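Local coordinates for protein geranylgeranyl pyrophosphate synthetase (PDB 1WY0) that probably catalyses condensation of isopentenyl diphosphate with allylic diphosphates to build the C20 chain of geranylgeranyl diphosphate, a precursor of archaeal membrane lipids, at residues A[73-78]-A[140-145]; A[218-223]-A[301-306]; A[259-264]-A[284-289]. All coordinates share one frame; numbering follows the deposited sequence.

From the N terminus, the chain first closes on itself at contact 1: after a mostly helical excursion, a buried contact joins helix 69-90 to helix 132-159. Only after that does contact 2 open, on helix 197-224; it closes 78 residues later on helix 299-315. Contact 3 is nested inside this second loop, joining helix 256-264 to helix 283-296 across a stretch that includes the unmodelled residues 269-281. Contacts 2 and 3 lie on the same side of the chain's centre, their centres about 18 Å apart, whereas contact 1 lies on the opposite side, its centre about 28 Å from that of contact 2.

Contact 1. Residues A[73-78]-A[140-145]; sequences VAIELI and EVIVKA
In the all-helical core of the subunit, Ile142 of helix 132-159 reaches across to Ala74, Ile75 and Ile78 of helix 69-90. The two helices run nearly parallel here, 12° apart in direction, and their axes come no nearer than 11.5 Å, so the gap is bridged by side chains alone. Ile142 does most of the bridging, with its two branches going to different turns of the other helix. Its CG1 stands anti to the carbonyl carbon (chi1 -69°) and the chain runs on extended, which carries CD1 to the earlier turn, 4.2 Å from the CB of Ala74 and 4.4 Å from the CG1 of Ile75. The other branch, CG2, meets the tip of Ile78 one turn later: Ile78 CD1 lies 3.4 Å from Ile142 CG2, tighter than usual for two methyl groups. These two isoleucines cross obliquely. Such paired helices build the barrel-like polyprenyl synthetase fold, and helix 69-90 ends in a DDxxD sequence that, as in relatives, probably binds the diphosphate of the allylic substrate through magnesium. Further layers enclose the contact, with Ala74 and Ile78 also resting on helix 107-126 and Ile75 on helices 49-57 and 167-193. No hydrogen bond links the two segments, and all four touching residues are buried. The side chain of Ile78 is about 8 Å from a bound mercury ion; Tyr81, three residues on, and Cys150, farther along helix 132-159, are mercury-binding residues in this crystal.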
loop_
_atom_site.group_PDB
_atom_site.type_symbol
_atom_site.label_atom_id
_atom_site.label_comp_id
_atom_site.label_asym_id
_atom_site.label_seq_id
_atom_site.Cartn_x
_atom_site.Cartn_y
_atom_site.Cartn_z
ATOM N N VAL A 73 -5.604 -14.386 -7.293
ATOM C CA VAL A 73 -6.285 -13.104 -7.311
ATOM C C VAL A 73 -5.435 -12.073 -6.575
ATOM O O VAL A 73 -5.314 -10.933 -7.010
ATOM C CB VAL A 73 -7.677 -13.209 -6.648
ATOM C CG1 VAL A 73 -8.262 -11.817 -6.405
ATOM C CG2 VAL A 73 -8.613 -14.010 -7.546
ATOM N N ALA A 74 -4.839 -12.494 -5.464
ATOM C CA ALA A 74 -3.993 -11.630 -4.652
ATOM C C ALA A 74 -2.906 -11.031 -5.527
ATOM O O ALA A 74 -2.673 -9.818 -5.546
ATOM C CB ALA A 74 -3.365 -12.443 -3.522
ATOM N N ILE A 75 -2.241 -11.903 -6.261
ATOM C CA ILE A 75 -1.176 -11.481 -7.142
ATOM C C ILE A 75 -1.644 -10.516 -8.231
ATOM O O ILE A 75 -0.930 -9.569 -8.559
ATOM C CB ILE A 75 -0.478 -12.709 -7.756
ATOM C CG1 ILE A 75 0.308 -13.426 -6.650
ATOM C CG2 ILE A 75 0.439 -12.288 -8.908
ATOM C CD1 ILE A 75 1.316 -14.456 -7.152
ATOM N N GLU A 76 -2.835 -10.727 -8.786
ATOM C CA GLU A 76 -3.311 -9.814 -9.828
ATOM C C GLU A 76 -3.681 -8.476 -9.211
ATOM O O GLU A 76 -3.572 -7.440 -9.856
ATOM C CB GLU A 76 -4.518 -10.387 -10.573
ATOM C CG GLU A 76 -5.034 -9.505 -11.725
ATOM C CD GLU A 76 -4.020 -9.287 -12.851
ATOM O OE1 GLU A 76 -2.890 -9.802 -12.772
ATOM O OE2 GLU A 76 -4.356 -8.585 -13.838
ATOM N N LEU A 77 -4.138 -8.499 -7.968
ATOM C CA LEU A 77 -4.496 -7.267 -7.274
ATOM C C LEU A 77 -3.210 -6.492 -6.976
ATOM O O LEU A 77 -3.160 -5.272 -7.105
ATOM C CB LEU A 77 -5.248 -7.582 -5.974
ATOM C CG LEU A 77 -6.673 -8.083 -6.221
ATOM C CD1 LEU A 77 -7.376 -8.413 -4.898
ATOM C CD2 LEU A 77 -7.440 -7.008 -6.995
ATOM N N ILE A 78 -2.165 -7.211 -6.596
ATOM C CA ILE A 78 -0.892 -6.572 -6.301
ATOM C C ILE A 78 -0.339 -5.952 -7.570
ATOM O O ILE A 78 0.129 -4.820 -7.553
ATOM C CB ILE A 78 0.125 -7.574 -5.723
ATOM C CG1 ILE A 78 -0.181 -7.810 -4.244
ATOM C CG2 ILE A 78 1.555 -7.027 -5.892
ATOM C CD1 ILE A 78 0.802 -8.698 -3.520
ATOM N N GLU A 140 4.035 -15.439 2.971
ATOM C CA GLU A 140 5.429 -15.025 3.047
ATOM C C GLU A 140 6.133 -14.873 1.701
ATOM O O GLU A 140 7.113 -14.133 1.589
ATOM C CB GLU A 140 6.216 -15.983 3.951
ATOM C CG GLU A 140 7.721 -15.829 3.849
ATOM C CD GLU A 140 8.469 -16.501 4.991
ATOM O OE1 GLU A 140 7.969 -17.522 5.521
ATOM O OE2 GLU A 140 9.564 -16.013 5.352
ATOM N N VAL A 141 5.650 -15.578 0.686
ATOM C CA VAL A 141 6.233 -15.472 -0.644
ATOM C C VAL A 141 5.729 -14.170 -1.262
ATOM O O VAL A 141 6.470 -13.436 -1.911
ATOM C CB VAL A 141 5.783 -16.632 -1.561
ATOM C CG1 VAL A 141 5.967 -16.237 -3.017
ATOM C CG2 VAL A 141 6.586 -17.888 -1.259
ATOM N N ILE A 142 4.454 -13.899 -1.045
ATOM C CA ILE A 142 3.827 -12.709 -1.583
ATOM C C ILE A 142 4.380 -11.460 -0.911
ATOM O O ILE A 142 4.581 -10.446 -1.556
ATOM C CB ILE A 142 2.297 -12.803 -1.425
ATOM C CG1 ILE A 142 1.763 -13.896 -2.372
ATOM C CG2 ILE A 142 1.649 -11.456 -1.704
ATOM C CD1 ILE A 142 0.243 -14.137 -2.295
ATOM N N VAL A 143 4.651 -11.547 0.383
ATOM C CA VAL A 143 5.195 -10.417 1.105
ATOM C C VAL A 143 6.607 -10.093 0.628
ATOM O O VAL A 143 6.933 -8.932 0.381
ATOM C CB VAL A 143 5.196 -10.686 2.617
ATOM C CG1 VAL A 143 6.275 -9.867 3.300
ATOM C CG2 VAL A 143 3.828 -10.338 3.192
ATOM N N LYS A 144 7.456 -11.101 0.490
ATOM C CA LYS A 144 8.814 -10.826 0.031
ATOM C C LYS A 144 8.849 -10.289 -1.395
ATOM O O LYS A 144 9.716 -9.490 -1.731
ATOM C CB LYS A 144 9.687 -12.070 0.124
ATOM C CG LYS A 144 10.945 -12.008 -0.756
ATOM C CD LYS A 144 12.095 -11.221 -0.107
ATOM C CE LYS A 144 11.957 -9.695 -0.241
ATOM N NZ LYS A 144 12.143 -9.024 1.088
ATOM N N ALA A 145 7.926 -10.724 -2.241
ATOM C CA ALA A 145 7.902 -10.235 -3.613
ATOM C C ALA A 145 7.401 -8.796 -3.577
ATOM O O ALA A 145 7.841 -7.949 -4.350
ATOM C CB ALA A 145 6.986 -11.099 -4.478
#

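Contact 2. Residues A[218-223]-A[301-306]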
loop_
_atom_site.group_PDB
_atom_site.type_symbol
_atom_site.label_atom_id
_atom_site.label_comp_id
_atom_site.label_asym_id
_atom_site.label_seq_id
_atom_site.Cartn_x
_atom_site.Cartn_y
_atom_site.Cartn_z
ATOM N N ASP A 218 9.933 -6.278 -24.470
ATOM C CA ASP A 218 9.052 -5.144 -24.733
ATOM C C ASP A 218 9.891 -3.939 -25.097
ATOM O O ASP A 218 9.558 -3.204 -26.028
ATOM C CB ASP A 218 8.194 -4.809 -23.509
ATOM C CG ASP A 218 6.947 -5.648 -23.440
ATOM O OD1 ASP A 218 6.751 -6.479 -24.355
ATOM O OD2 ASP A 218 6.162 -5.478 -22.481
ATOM N N ASP A 219 10.978 -3.732 -24.359
ATOM C CA ASP A 219 11.864 -2.615 -24.637
ATOM C C ASP A 219 12.474 -2.759 -26.023
ATOM O O ASP A 219 12.664 -1.769 -26.724
ATOM C CB ASP A 219 12.958 -2.523 -23.570
ATOM C CG ASP A 219 12.394 -2.197 -22.189
ATOM O OD1 ASP A 219 11.217 -1.790 -22.125
ATOM O OD2 ASP A 219 13.121 -2.332 -21.178
ATOM N N VAL A 220 12.766 -3.998 -26.418
ATOM C CA VAL A 220 13.341 -4.282 -27.733
ATOM C C VAL A 220 12.344 -3.935 -28.834
ATOM O O VAL A 220 12.684 -3.278 -29.809
ATOM C CB VAL A 220 13.698 -5.782 -27.892
ATOM C CG1 VAL A 220 13.916 -6.108 -29.365
ATOM C CG2 VAL A 220 14.955 -6.117 -27.086
ATOM N N LEU A 221 11.115 -4.408 -28.666
ATOM C CA LEU A 221 10.034 -4.156 -29.609
ATOM C C LEU A 221 9.756 -2.662 -29.771
ATOM O O LEU A 221 9.418 -2.169 -30.837
ATOM C CB LEU A 221 8.775 -4.857 -29.097
ATOM C CG LEU A 221 8.761 -6.351 -29.420
ATOM C CD1 LEU A 221 7.462 -7.033 -28.986
ATOM C CD2 LEU A 221 8.917 -6.635 -30.913
ATOM N N ASP A 222 9.869 -1.941 -28.641
ATOM C CA ASP A 222 9.570 -0.516 -28.665
ATOM C C ASP A 222 10.475 0.249 -29.632
ATOM O O ASP A 222 10.176 1.353 -30.071
ATOM C CB ASP A 222 9.731 0.033 -27.249
ATOM C CG ASP A 222 9.257 1.476 -27.220
ATOM O OD1 ASP A 222 8.047 1.678 -27.119
ATOM O OD2 ASP A 222 10.093 2.373 -27.317
ATOM N N LEU A 223 11.635 -0.359 -29.943
ATOM C CA LEU A 223 12.574 0.323 -30.824
ATOM C C LEU A 223 12.506 -0.196 -32.261
ATOM O O LEU A 223 12.598 0.551 -33.226
ATOM C CB LEU A 223 13.982 0.114 -30.268
ATOM C CG LEU A 223 14.197 0.838 -28.939
ATOM C CD1 LEU A 223 15.647 0.758 -28.454
ATOM C CD2 LEU A 223 13.853 2.324 -29.017
ATOM N N ASP A 301 20.408 -6.002 -30.375
ATOM C CA ASP A 301 20.603 -7.439 -30.564
ATOM C C ASP A 301 21.039 -8.087 -29.240
ATOM O O ASP A 301 20.571 -9.164 -28.869
ATOM C CB ASP A 301 21.670 -7.660 -31.647
ATOM C CG ASP A 301 21.372 -8.852 -32.532
ATOM O OD1 ASP A 301 21.604 -10.008 -32.096
ATOM O OD2 ASP A 301 20.900 -8.630 -33.672
ATOM N N TYR A 302 21.940 -7.419 -28.530
ATOM C CA TYR A 302 22.423 -7.916 -27.249
ATOM C C TYR A 302 21.261 -8.242 -26.314
ATOM O O TYR A 302 21.161 -9.360 -25.811
ATOM C CB TYR A 302 23.317 -6.873 -26.578
ATOM C CG TYR A 302 23.630 -7.178 -25.127
ATOM C CD1 TYR A 302 24.652 -8.064 -24.779
ATOM C CD2 TYR A 302 22.890 -6.589 -24.100
ATOM C CE1 TYR A 302 24.923 -8.358 -23.438
ATOM C CE2 TYR A 302 23.147 -6.871 -22.767
ATOM C CZ TYR A 302 24.163 -7.757 -22.440
ATOM O OH TYR A 302 24.389 -8.063 -21.123
ATOM N N ALA A 303 20.395 -7.256 -26.081
ATOM C CA ALA A 303 19.241 -7.429 -25.199
ATOM C C ALA A 303 18.293 -8.514 -25.708
ATOM O O ALA A 303 17.707 -9.266 -24.918
ATOM C CB ALA A 303 18.497 -6.103 -25.048
ATOM N N ALA A 304 18.138 -8.598 -27.027
ATOM C CA ALA A 304 17.269 -9.615 -27.618
ATOM C C ALA A 304 17.768 -11.015 -27.247
ATOM O O ALA A 304 16.982 -11.900 -26.892
ATOM C CB ALA A 304 17.231 -9.452 -29.136
ATOM N N GLU A 305 19.084 -11.202 -27.322
ATOM C CA GLU A 305 19.699 -12.488 -27.007
ATOM C C GLU A 305 19.557 -12.830 -25.538
ATOM O O GLU A 305 19.258 -13.971 -25.187
ATOM C CB GLU A 305 21.184 -12.477 -27.386
ATOM C CG GLU A 305 21.424 -12.502 -28.879
ATOM C CD GLU A 305 20.215 -12.999 -29.650
ATOM O OE1 GLU A 305 19.787 -14.151 -29.423
ATOM O OE2 GLU A 305 19.685 -12.228 -30.481
ATOM N N ILE A 306 19.781 -11.846 -24.677
ATOM C CA ILE A 306 19.650 -12.075 -23.249
ATOM C C ILE A 306 18.247 -12.574 -22.947
ATOM O O ILE A 306 18.062 -13.532 -22.196
ATOM C CB ILE A 306 19.906 -10.787 -22.454
ATOM C CG1 ILE A 306 21.396 -10.466 -22.477
ATOM C CG2 ILE A 306 19.407 -10.936 -21.033
ATOM C CD1 ILE A 306 22.280 -11.656 -22.113
#
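Val220 touches Ala303 and Ala304 of helix 299-315 from within a DDxxD sequence on helix 197-224. Taking segment 218-223 in order, Asp218 comes first and makes a salt bridge with Arg340 near the C terminus, and Asp219 follows, its OD1 taking a salt bridge from Lys242. Then comes Val220, which alone carries the contact for its segment. Its CG2, anti to the carbonyl carbon and beside the backbone N, is the branch that reaches over: it lies 4.1 Å from the methyl CB of Ala303 and 4.0 Å from the backbone N of Ala304. The CB of Ala304 flanks the same methyl at 4.5 Å. With nothing larger than alanine at these two positions, the backbones come close, and the CA atoms of Val220 and Ala304 are 6.6 Å apart. Ile246 of helix 245-253 packs on both Val220 and Ala303, while Ile216 and Trp217, just before the segment, add to the packing on helix 299-315. Past Val220, Asp222, the last acid of the sequence, holds Lys232 and the backbone N of Asp237. In relatives this second aspartate-rich motif binds magnesium and diphosphate, so the motif probably has a similar role here. No hydrogen bond or charge pair crosses between the segments. The chemistry implies a division of labour around one helix: within these turns one valine methyl makes the apolar touch on the C-terminal part of the fold by dispersion, while the acids of the same turns face other partners.

Contact 3. Residues A[259-264]-A[284-289]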
loop_
_atom_site.group_PDB
_atom_site.type_symbol
_atom_site.label_atom_id
_atom_site.label_comp_id
_atom_site.label_asym_id
_atom_site.label_seq_id
_atom_site.Cartn_x
_atom_site.Cartn_y
_atom_site.Cartn_z
ATOM N N LYS A 259 28.462 8.445 -26.821
ATOM C CA LYS A 259 27.818 8.615 -25.521
ATOM C C LYS A 259 27.187 10.004 -25.370
ATOM O O LYS A 259 26.048 10.155 -24.950
ATOM C CB LYS A 259 28.872 8.400 -24.435
ATOM C CG LYS A 259 28.988 6.933 -24.016
ATOM C CD LYS A 259 29.318 6.779 -22.531
ATOM C CE LYS A 259 30.507 5.841 -22.289
ATOM N NZ LYS A 259 31.728 6.629 -22.117
ATOM N N GLN A 260 28.032 10.992 -25.653
ATOM C CA GLN A 260 27.658 12.399 -25.483
ATOM C C GLN A 260 26.603 12.850 -26.488
ATOM O O GLN A 260 25.724 13.639 -26.166
ATOM C CB GLN A 260 28.890 13.299 -25.612
ATOM C CG GLN A 260 30.009 12.964 -24.638
ATOM C CD GLN A 260 29.532 12.942 -23.202
ATOM O OE1 GLN A 260 29.028 13.944 -22.688
ATOM N NE2 GLN A 260 29.685 11.795 -22.542
ATOM N N ARG A 261 26.702 12.361 -27.715
ATOM C CA ARG A 261 25.674 12.727 -28.686
ATOM C C ARG A 261 24.339 12.048 -28.354
ATOM O O ARG A 261 23.258 12.622 -28.440
ATOM C CB ARG A 261 26.174 12.289 -30.063
ATOM C CG ARG A 261 25.195 12.622 -31.186
ATOM C CD ARG A 261 24.662 14.053 -31.088
ATOM N NE ARG A 261 23.840 14.374 -32.257
ATOM C CZ ARG A 261 23.055 15.459 -32.183
ATOM N NH1 ARG A 261 23.055 16.203 -31.091
ATOM N NH2 ARG A 261 22.256 15.765 -33.207
ATOM N N PHE A 262 24.447 10.761 -27.986
ATOM C CA PHE A 262 23.260 10.018 -27.589
ATOM C C PHE A 262 22.528 10.708 -26.431
ATOM O O PHE A 262 21.307 10.721 -26.337
ATOM C CB PHE A 262 23.723 8.629 -27.154
ATOM C CG PHE A 262 22.533 7.790 -26.795
ATOM C CD1 PHE A 262 21.754 7.240 -27.807
ATOM C CD2 PHE A 262 22.267 7.502 -25.468
ATOM C CE1 PHE A 262 20.707 6.390 -27.483
ATOM C CE2 PHE A 262 21.216 6.649 -25.152
ATOM C CZ PHE A 262 20.435 6.090 -26.155
ATOM N N LEU A 263 23.333 11.266 -25.506
ATOM C CA LEU A 263 22.742 11.893 -24.327
ATOM C C LEU A 263 22.020 13.202 -24.658
ATOM O O LEU A 263 21.069 13.606 -24.001
ATOM C CB LEU A 263 23.849 12.137 -23.301
ATOM C CG LEU A 263 24.001 10.970 -22.323
ATOM C CD1 LEU A 263 24.972 11.286 -21.184
ATOM C CD2 LEU A 263 22.682 10.572 -21.662
ATOM N N LYS A 264 22.524 13.904 -25.686
ATOM C CA LYS A 264 21.816 15.097 -26.116
ATOM C C LYS A 264 20.393 14.747 -26.567
ATOM O O LYS A 264 19.414 15.385 -26.203
ATOM C CB LYS A 264 22.591 15.736 -27.266
ATOM C CG LYS A 264 23.688 16.683 -26.773
ATOM C CD LYS A 264 24.122 17.674 -27.850
ATOM C CE LYS A 264 25.464 17.290 -28.481
ATOM N NZ LYS A 264 25.540 17.832 -29.833
ATOM N N LYS A 284 11.953 12.972 -35.535
ATOM C CA LYS A 284 12.092 11.724 -36.284
ATOM C C LYS A 284 13.580 11.452 -36.510
ATOM O O LYS A 284 14.048 10.328 -36.357
ATOM C CB LYS A 284 11.398 11.823 -37.653
ATOM C CG LYS A 284 9.949 12.307 -37.627
ATOM C CD LYS A 284 9.412 12.543 -39.045
ATOM C CE LYS A 284 7.976 13.096 -39.031
ATOM N NZ LYS A 284 7.446 13.369 -40.415
ATOM N N SER A 285 14.313 12.496 -36.878
ATOM C CA SER A 285 15.746 12.386 -37.135
ATOM C C SER A 285 16.570 12.054 -35.893
ATOM O O SER A 285 17.485 11.246 -35.965
ATOM C CB SER A 285 16.271 13.685 -37.753
ATOM O OG SER A 285 17.658 13.588 -38.038
ATOM N N ASP A 286 16.251 12.680 -34.762
ATOM C CA ASP A 286 16.993 12.427 -33.526
ATOM C C ASP A 286 16.713 11.034 -32.989
ATOM O O ASP A 286 17.616 10.361 -32.485
ATOM C CB ASP A 286 16.641 13.452 -32.448
ATOM C CG ASP A 286 17.023 14.859 -32.832
ATOM O OD1 ASP A 286 18.086 15.047 -33.454
ATOM O OD2 ASP A 286 16.258 15.787 -32.496
ATOM N N VAL A 287 15.451 10.616 -33.080
ATOM C CA VAL A 287 15.055 9.290 -32.630
ATOM C C VAL A 287 15.836 8.244 -33.420
ATOM O O VAL A 287 16.410 7.318 -32.843
ATOM C CB VAL A 287 13.543 9.051 -32.844
ATOM C CG1 VAL A 287 13.229 7.549 -32.821
ATOM C CG2 VAL A 287 12.755 9.759 -31.763
ATOM N N MET A 288 15.862 8.396 -34.740
ATOM C CA MET A 288 16.574 7.449 -35.588
ATOM C C MET A 288 18.078 7.508 -35.367
ATOM O O MET A 288 18.743 6.483 -35.373
ATOM C CB MET A 288 16.265 7.700 -37.068
ATOM C CG MET A 288 16.909 6.674 -37.995
ATOM S SD MET A 288 16.214 6.652 -39.649
ATOM C CE MET A 288 14.526 6.182 -39.269
ATOM N N GLU A 289 18.615 8.708 -35.184
ATOM C CA GLU A 289 20.046 8.852 -34.948
ATOM C C GLU A 289 20.427 8.147 -33.647
ATOM O O GLU A 289 21.543 7.655 -33.512
ATOM C CB GLU A 289 20.443 10.331 -34.865
ATOM C CG GLU A 289 21.836 10.544 -34.278
ATOM C CD GLU A 289 22.318 11.985 -34.330
ATOM O OE1 GLU A 289 21.486 12.913 -34.460
ATOM O OE2 GLU A 289 23.547 12.188 -34.220
HETATM O O HOH W 1 19.812 17.189 -33.324
#
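Arg261 and Glu289 form a salt bridge between helix 256-264 and helix 283-296, and their side chains cross at about a right angle. The charged hydrogen bonds come first. Arg261 NE donates to Glu289 OE2 at 3.0 Å and 157°, with the oxygen at the edge of the guanidinium, near its plane. Seen from the acid, however, NE comes from above the carboxylate plane, and the two flat groups are turned 65° against each other. The second bond, from Arg261 NH2 to Glu289 OE1 at 3.2 Å, is weak. A bend at chi2 of Arg261 (46°) turns the guanidinium over to an acid that reaches out on an extended chain.

Water adds a second link. One molecule accepts from Arg261 NH2 at 2.8 Å and donates to Asp286 OD1 at 2.8 Å. Without it the pairing is purely electrostatic: Asp286 OD1 lies 4.2 Å from Arg261 NH2, well out of the guanidinium plane, where no N-H points at it. Arg261 thus serves two acids one turn apart on the partner helix, and a leucine in its place would probably leave Glu289 without its counter-charge and the bridging water without its donor.

Apolar contacts lie beneath: Phe262, the next residue, packs on Ala290, Leu293 and Leu294 of helix 283-296, and stacks on Phe266. The arrangement is typical of two amphipathic helices packed at a protein surface, a surface salt bridge between helices above a buried aromatic and aliphatic layer.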